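Local coordinates for response regulator (Vibrio cholerae O1 biovar El Tor, PDB 7KPO), which probably binds DNA, forming the DNA-binding domain of the sensor histidine kinase ChiS, at residues L7-L12 / K66-R71; N21-V26 / L77-E82. One frame throughout, in Å; residues are numbered along the deposited sequence. Where two conformers were deposited one is given.

Interaction 1: L7-L12 / K66-R71; sequences LMRAVL and KTPRWR. With SO4 (sulfate ion), chain B; SO4 (sulfate ion), chain E.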
loop_
_atom_site.group_PDB
_atom_site.type_symbol
_atom_site.label_atom_id
_atom_site.label_comp_id
_atom_site.label_asym_id
_atom_site.label_seq_id
_atom_site.Cartn_x
_atom_site.Cartn_y
_atom_site.Cartn_z
ATOM N N LEU A 7 -14.685 7.041 -19.531
ATOM C CA LEU A 7 -14.603 6.579 -18.123
ATOM C C LEU A 7 -13.143 6.568 -17.673
ATOM O O LEU A 7 -12.825 7.010 -16.576
ATOM C CB LEU A 7 -15.230 5.189 -18.015
ATOM C CG LEU A 7 -15.093 4.507 -16.657
ATOM C CD1 LEU A 7 -15.781 5.314 -15.564
ATOM C CD2 LEU A 7 -15.659 3.097 -16.723
HETATM N N MSE A 8 -12.259 6.046 -18.526
HETATM C CA MSE A 8 -10.845 5.988 -18.197
HETATM C C MSE A 8 -10.309 7.390 -17.899
HETATM O O MSE A 8 -9.563 7.577 -16.940
HETATM C CB MSE A 8 -10.079 5.327 -19.346
HETATM C CG MSE A 8 -10.349 3.841 -19.467
HETATM SE SE MSE A 8 -9.681 3.094 -21.143
HETATM C CE MSE A 8 -7.846 3.763 -21.167
ATOM N N ARG A 9 -10.699 8.376 -18.717
ATOM C CA ARG A 9 -10.239 9.749 -18.537
ATOM C C ARG A 9 -10.798 10.322 -17.224
ATOM O O ARG A 9 -10.049 10.995 -16.499
ATOM C CB ARG A 9 -10.623 10.584 -19.765
ATOM C CG ARG A 9 -9.884 10.170 -21.033
ATOM C CD ARG A 9 -10.378 10.844 -22.301
ATOM N NE ARG A 9 -10.090 12.272 -22.315
ATOM C CZ ARG A 9 -8.922 12.815 -22.643
ATOM N NH1 ARG A 9 -7.899 12.055 -22.999
ATOM N NH2 ARG A 9 -8.776 14.128 -22.601
ATOM N N ALA A 10 -12.074 10.071 -16.931
ATOM C CA ALA A 10 -12.674 10.568 -15.673
ATOM C C ALA A 10 -11.978 9.932 -14.464
ATOM O O ALA A 10 -11.710 10.639 -13.484
ATOM C CB ALA A 10 -14.148 10.271 -15.669
ATOM N N VAL A 11 -11.710 8.633 -14.530
ATOM C CA VAL A 11 -11.038 7.940 -13.399
ATOM C C VAL A 11 -9.608 8.479 -13.251
ATOM O O VAL A 11 -9.155 8.661 -12.115
ATOM C CB VAL A 11 -11.075 6.415 -13.597
ATOM C CG1 VAL A 11 -10.249 5.697 -12.547
ATOM C CG2 VAL A 11 -12.504 5.897 -13.593
ATOM N N LEU A 12 -8.931 8.752 -14.368
ATOM C CA LEU A 12 -7.533 9.255 -14.313
ATOM C C LEU A 12 -7.496 10.594 -13.561
ATOM O O LEU A 12 -6.598 10.785 -12.728
ATOM C CB LEU A 12 -6.998 9.398 -15.742
ATOM C CG LEU A 12 -5.477 9.462 -15.876
ATOM C CD1 LEU A 12 -4.851 8.123 -15.532
ATOM C CD2 LEU A 12 -5.073 9.869 -17.282
ATOM N N LYS A 66 -5.100 14.981 -24.933
ATOM C CA LYS A 66 -5.758 14.040 -25.872
ATOM C C LYS A 66 -5.090 12.671 -25.724
ATOM O O LYS A 66 -5.800 11.657 -25.808
ATOM C CB LYS A 66 -5.637 14.587 -27.298
ATOM C CG LYS A 66 -6.223 13.713 -28.400
ATOM C CD LYS A 66 -6.149 14.343 -29.781
ATOM C CE LYS A 66 -4.739 14.660 -30.238
ATOM N NZ LYS A 66 -3.891 13.446 -30.303
ATOM N N THR A 67 -3.772 12.671 -25.497
ATOM C CA THR A 67 -2.964 11.438 -25.313
ATOM C C THR A 67 -2.422 11.412 -23.887
ATOM O O THR A 67 -1.326 11.898 -23.625
ATOM C CB THR A 67 -1.808 11.357 -26.320
ATOM O OG1 THR A 67 -2.374 11.394 -27.631
ATOM C CG2 THR A 67 -0.961 10.112 -26.163
ATOM N N PRO A 68 -3.177 10.883 -22.903
ATOM C CA PRO A 68 -2.675 10.812 -21.533
ATOM C C PRO A 68 -1.515 9.816 -21.412
ATOM O O PRO A 68 -1.518 8.818 -22.112
ATOM C CB PRO A 68 -3.867 10.306 -20.709
ATOM C CG PRO A 68 -5.067 10.515 -21.613
ATOM C CD PRO A 68 -4.543 10.364 -23.023
ATOM N N ARG A 69 -0.552 10.123 -20.545
ATOM C CA ARG A 69 0.565 9.187 -20.262
ATOM C C ARG A 69 0.108 8.282 -19.106
ATOM O O ARG A 69 0.478 8.524 -17.956
ATOM C CB ARG A 69 1.845 9.965 -19.959
ATOM C CG ARG A 69 2.384 10.764 -21.136
ATOM C CD ARG A 69 3.734 11.359 -20.783
ATOM N NE ARG A 69 4.360 12.120 -21.858
ATOM C CZ ARG A 69 5.228 11.633 -22.744
ATOM N NH1 ARG A 69 5.593 10.362 -22.704
ATOM N NH2 ARG A 69 5.737 12.427 -23.670
ATOM N N TRP A 70 -0.688 7.263 -19.430
ATOM C CA TRP A 70 -1.274 6.334 -18.430
ATOM C C TRP A 70 -0.205 5.750 -17.503
ATOM O O TRP A 70 -0.457 5.680 -16.291
ATOM C CB TRP A 70 -2.041 5.214 -19.140
ATOM C CG TRP A 70 -3.095 5.731 -20.068
ATOM C CD1 TRP A 70 -2.971 5.917 -21.412
ATOM C CD2 TRP A 70 -4.414 6.192 -19.721
ATOM N NE1 TRP A 70 -4.125 6.435 -21.930
ATOM C CE2 TRP A 70 -5.030 6.609 -20.921
ATOM C CE3 TRP A 70 -5.142 6.271 -18.531
ATOM C CZ2 TRP A 70 -6.327 7.115 -20.958
ATOM C CZ3 TRP A 70 -6.428 6.764 -18.569
ATOM C CH2 TRP A 70 -7.009 7.178 -19.768
ATOM N N ARG A 71 0.919 5.305 -18.056
ATOM C CA ARG A 71 1.967 4.675 -17.210
ATOM C C ARG A 71 2.558 5.709 -16.251
ATOM O O ARG A 71 2.849 5.350 -15.108
ATOM C CB ARG A 71 3.081 4.063 -18.057
ATOM C CG ARG A 71 2.618 2.940 -18.972
ATOM C CD ARG A 71 3.799 2.195 -19.563
ATOM N NE ARG A 71 4.736 3.099 -20.218
ATOM C CZ ARG A 71 5.959 2.772 -20.622
ATOM N NH1 ARG A 71 6.728 3.688 -21.185
ATOM N NH2 ARG A 71 6.421 1.546 -20.444
HETATM S S SO4 B . 4.704 6.825 -20.685
HETATM O O1 SO4 B . 6.055 6.434 -20.385
HETATM O O2 SO4 B . 3.973 7.060 -19.470
HETATM O O3 SO4 B . 4.074 5.765 -21.427
HETATM O O4 SO4 B . 4.700 8.023 -21.479
HETATM S S SO4 E . 9.782 1.737 -22.211
HETATM O O1 SO4 E . 9.655 0.716 -23.219
HETATM O O2 SO4 E . 9.313 1.228 -20.950
HETATM O O3 SO4 E . 11.164 2.123 -22.090
HETATM O O4 SO4 E . 8.994 2.881 -22.590
#
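The indole of W70, at the start of helix 70-83, fits into a pocket made by M8 and L12 of helix 2-27 with P68 from its own loop. The methyl CE of M8, a selenomethionine here, sits over one face, 3.9 Å from the centroid of the W70 six-membered ring, a CH-pi contact. P68 CB lies over the opposite face, and on that same side L12 CD2 makes an off-centre CH-pi contact. L12 CD1 comes within 3.5 Å of W70 CE3; L12 has CG anti to its own N (chi1 -161°), which turns both methyls to the indole. M8 and L12 were each modelled in two conformers, and the methyl contacts hold for the one described. Basic side chains gather round anions at this helix start: R69, at the N-cap position, bonds through NH1 to O4 of the chain B sulfate (2.8 Å), and R71 NE reaches O3 of the chain B sulfate at 3.0 Å. R71 NH1 and NH2 bond to O4 and O2 of the chain E sulfate. Both ions probably come from the crystallisation liquor, but they are consistent with a site that could accept DNA phosphates. The R9 side chain crosses P68 at about a right angle, with R9 NH1 3.5 Å from P68 CG, while NH1 bonds to P65 O and NH2 weakly to L64 O.

Interaction 2: N21-V26 / L77-E82; sequences NYWERV and LDYILE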
loop_
_atom_site.group_PDB
_atom_site.type_symbol
_atom_site.label_atom_id
_atom_site.label_comp_id
_atom_site.label_asym_id
_atom_site.label_seq_id
_atom_site.Cartn_x
_atom_site.Cartn_y
_atom_site.Cartn_z
ATOM N N ASN A 21 -3.756 15.268 -3.405
ATOM C CA ASN A 21 -4.286 15.821 -2.133
ATOM C C ASN A 21 -3.731 15.004 -0.960
ATOM O O ASN A 21 -3.374 15.599 0.076
ATOM C CB ASN A 21 -5.812 15.851 -2.151
ATOM C CG ASN A 21 -6.367 16.778 -3.212
ATOM O OD1 ASN A 21 -5.659 17.645 -3.725
ATOM N ND2 ASN A 21 -7.634 16.602 -3.540
ATOM N N TYR A 22 -3.659 13.684 -1.126
ATOM C CA TYR A 22 -3.129 12.783 -0.073
ATOM C C TYR A 22 -1.632 13.054 0.134
ATOM O O TYR A 22 -1.186 13.181 1.281
ATOM C CB TYR A 22 -3.455 11.352 -0.490
ATOM C CG TYR A 22 -2.989 10.274 0.448
ATOM C CD1 TYR A 22 -3.630 10.040 1.652
ATOM C CD2 TYR A 22 -1.947 9.436 0.094
ATOM C CE1 TYR A 22 -3.220 9.022 2.498
ATOM C CE2 TYR A 22 -1.527 8.414 0.925
ATOM C CZ TYR A 22 -2.164 8.208 2.133
ATOM O OH TYR A 22 -1.735 7.201 2.946
ATOM N N TRP A 23 -0.875 13.128 -0.959
ATOM C CA TRP A 23 0.571 13.455 -0.888
ATOM C C TRP A 23 0.775 14.740 -0.084
ATOM O O TRP A 23 1.597 14.750 0.844
ATOM C CB TRP A 23 1.139 13.631 -2.299
ATOM C CG TRP A 23 2.467 14.321 -2.314
ATOM C CD1 TRP A 23 2.693 15.659 -2.468
ATOM C CD2 TRP A 23 3.758 13.718 -2.121
ATOM N NE1 TRP A 23 4.032 15.925 -2.395
ATOM C CE2 TRP A 23 4.711 14.756 -2.193
ATOM C CE3 TRP A 23 4.202 12.406 -1.921
ATOM C CZ2 TRP A 23 6.077 14.518 -2.065
ATOM C CZ3 TRP A 23 5.552 12.173 -1.790
ATOM C CH2 TRP A 23 6.475 13.217 -1.864
ATOM N N GLU A 24 0.048 15.793 -0.447
ATOM C CA GLU A 24 0.227 17.115 0.205
ATOM C C GLU A 24 -0.050 17.005 1.707
ATOM O O GLU A 24 0.780 17.487 2.502
ATOM C CB GLU A 24 -0.667 18.145 -0.489
ATOM C CG GLU A 24 -0.246 18.425 -1.921
ATOM C CD GLU A 24 -1.274 19.128 -2.792
ATOM O OE1 GLU A 24 -2.368 19.441 -2.287
ATOM O OE2 GLU A 24 -0.979 19.338 -3.985
ATOM N N ARG A 25 -1.146 16.355 2.084
ATOM C CA ARG A 25 -1.512 16.276 3.519
ATOM C C ARG A 25 -0.552 15.374 4.306
ATOM O O ARG A 25 -0.090 15.803 5.377
ATOM C CB ARG A 25 -2.943 15.761 3.672
ATOM C CG ARG A 25 -3.417 15.742 5.117
ATOM C CD ARG A 25 -4.834 15.237 5.272
ATOM N NE ARG A 25 -4.986 13.847 4.866
ATOM C CZ ARG A 25 -4.626 12.797 5.599
ATOM N NH1 ARG A 25 -4.054 12.968 6.780
ATOM N NH2 ARG A 25 -4.819 11.575 5.136
ATOM N N VAL A 26 -0.263 14.177 3.798
ATOM C CA VAL A 26 0.554 13.189 4.561
ATOM C C VAL A 26 2.043 13.564 4.543
ATOM O O VAL A 26 2.668 13.489 5.612
ATOM C CB VAL A 26 0.300 11.763 4.039
ATOM C CG1 VAL A 26 1.193 10.742 4.728
ATOM C CG2 VAL A 26 -1.163 11.378 4.196
ATOM N N LEU A 77 0.773 7.409 -8.886
ATOM C CA LEU A 77 -0.031 6.806 -7.795
ATOM C C LEU A 77 0.874 5.882 -6.966
ATOM O O LEU A 77 0.822 5.946 -5.728
ATOM C CB LEU A 77 -1.217 6.028 -8.380
ATOM C CG LEU A 77 -2.153 6.797 -9.317
ATOM C CD1 LEU A 77 -3.281 5.901 -9.795
ATOM C CD2 LEU A 77 -2.726 8.035 -8.657
ATOM N N ASP A 78 1.705 5.073 -7.627
ATOM C CA ASP A 78 2.610 4.131 -6.913
ATOM C C ASP A 78 3.626 4.905 -6.062
ATOM O O ASP A 78 3.880 4.498 -4.920
ATOM C CB ASP A 78 3.329 3.205 -7.895
ATOM C CG ASP A 78 2.428 2.182 -8.566
ATOM O OD1 ASP A 78 1.286 2.008 -8.105
ATOM O OD2 ASP A 78 2.874 1.582 -9.559
ATOM N N TYR A 79 4.184 5.987 -6.602
ATOM C CA TYR A 79 5.197 6.783 -5.863
ATOM C C TYR A 79 4.570 7.375 -4.598
ATOM O O TYR A 79 5.155 7.301 -3.498
ATOM C CB TYR A 79 5.756 7.895 -6.748
ATOM C CG TYR A 79 6.834 8.707 -6.082
ATOM C CD1 TYR A 79 6.520 9.780 -5.266
ATOM C CD2 TYR A 79 8.170 8.387 -6.254
ATOM C CE1 TYR A 79 7.508 10.523 -4.644
ATOM C CE2 TYR A 79 9.170 9.120 -5.639
ATOM C CZ TYR A 79 8.837 10.195 -4.833
ATOM O OH TYR A 79 9.810 10.929 -4.223
ATOM N N ILE A 80 3.393 7.973 -4.756
ATOM C CA ILE A 80 2.694 8.606 -3.603
ATOM C C ILE A 80 2.353 7.534 -2.559
ATOM O O ILE A 80 2.596 7.778 -1.363
ATOM C CB ILE A 80 1.489 9.414 -4.114
ATOM C CG1 ILE A 80 2.010 10.633 -4.885
ATOM C CG2 ILE A 80 0.565 9.798 -2.970
ATOM C CD1 ILE A 80 0.970 11.377 -5.684
ATOM N N LEU A 81 1.862 6.369 -2.986
ATOM C CA LEU A 81 1.512 5.296 -2.012
ATOM C C LEU A 81 2.791 4.715 -1.377
ATOM O O LEU A 81 2.740 4.300 -0.200
ATOM C CB LEU A 81 0.671 4.230 -2.724
ATOM C CG LEU A 81 -0.744 4.663 -3.117
ATOM C CD1 LEU A 81 -1.403 3.623 -4.012
ATOM C CD2 LEU A 81 -1.598 4.933 -1.883
ATOM N N GLU A 82 3.911 4.727 -2.100
ATOM C CA GLU A 82 5.205 4.215 -1.573
ATOM C C GLU A 82 5.699 5.121 -0.437
ATOM O O GLU A 82 6.235 4.589 0.552
ATOM C CB GLU A 82 6.251 4.182 -2.693
ATOM C CG GLU A 82 7.630 3.720 -2.251
ATOM C CD GLU A 82 7.715 2.269 -1.813
ATOM O OE1 GLU A 82 6.857 1.469 -2.237
ATOM O OE2 GLU A 82 8.634 1.944 -1.038
#
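Y22 OH meets two backbone carbonyls, bonding to E86 O and more weakly to C84 O, which ties its phenol to the turn after helix 70-83. Nearer its root, the same ring presents its edge to I80: CG2 lies close to the ring plane, 4.0 Å from Y22 CD2. That methyl also reaches W23, at 3.9 Å from CB, so the I80 branch lies between the ring edge of Y22 and the CB of W23. I80 CG1 extends the contact to W23 CE3, and the two side chains cross at about a right angle. Y79 CE1 comes 3.8 Å from W23 CZ3; the W23 atom lies at the edge of the phenol, near its plane, and the rings are inclined at 45°. W23 has CG anti to its N (chi1 164°), swinging the indole toward Y79 while NE1 bonds to S30 O. L81 CD2 adds a looser touch on Y22. The two helical segments run nearly parallel; their axes approach to 9.9 Å at 24°. Around them, helix 89-106 packs on Y22 through E90, R91 and I94, and helix 31-38 covers the other flank, with F34 on I80 and Q37 on Y79.

How the interactions relate
From the N terminus, helix 2-27 first supplies 7-12 and then, further along, 21-26. The chain then passes through helix 31-38, the small hairpin 44-46/49-51 and helix 53-57 before it returns at 66-71, where interaction 1 closes a loop of 53 residues. Continuing down helix 70-83, it reaches 77-82, and interaction 2 closes a second loop of 50 residues. The two loops cross, because the segments alternate along the chain. The contact centres are 19 Å apart, on opposite sides of the chain's centre: interaction 1 joins helix 2-27 to the loop leading into helix 70-83 and to its first turn, interaction 2 to its later turns.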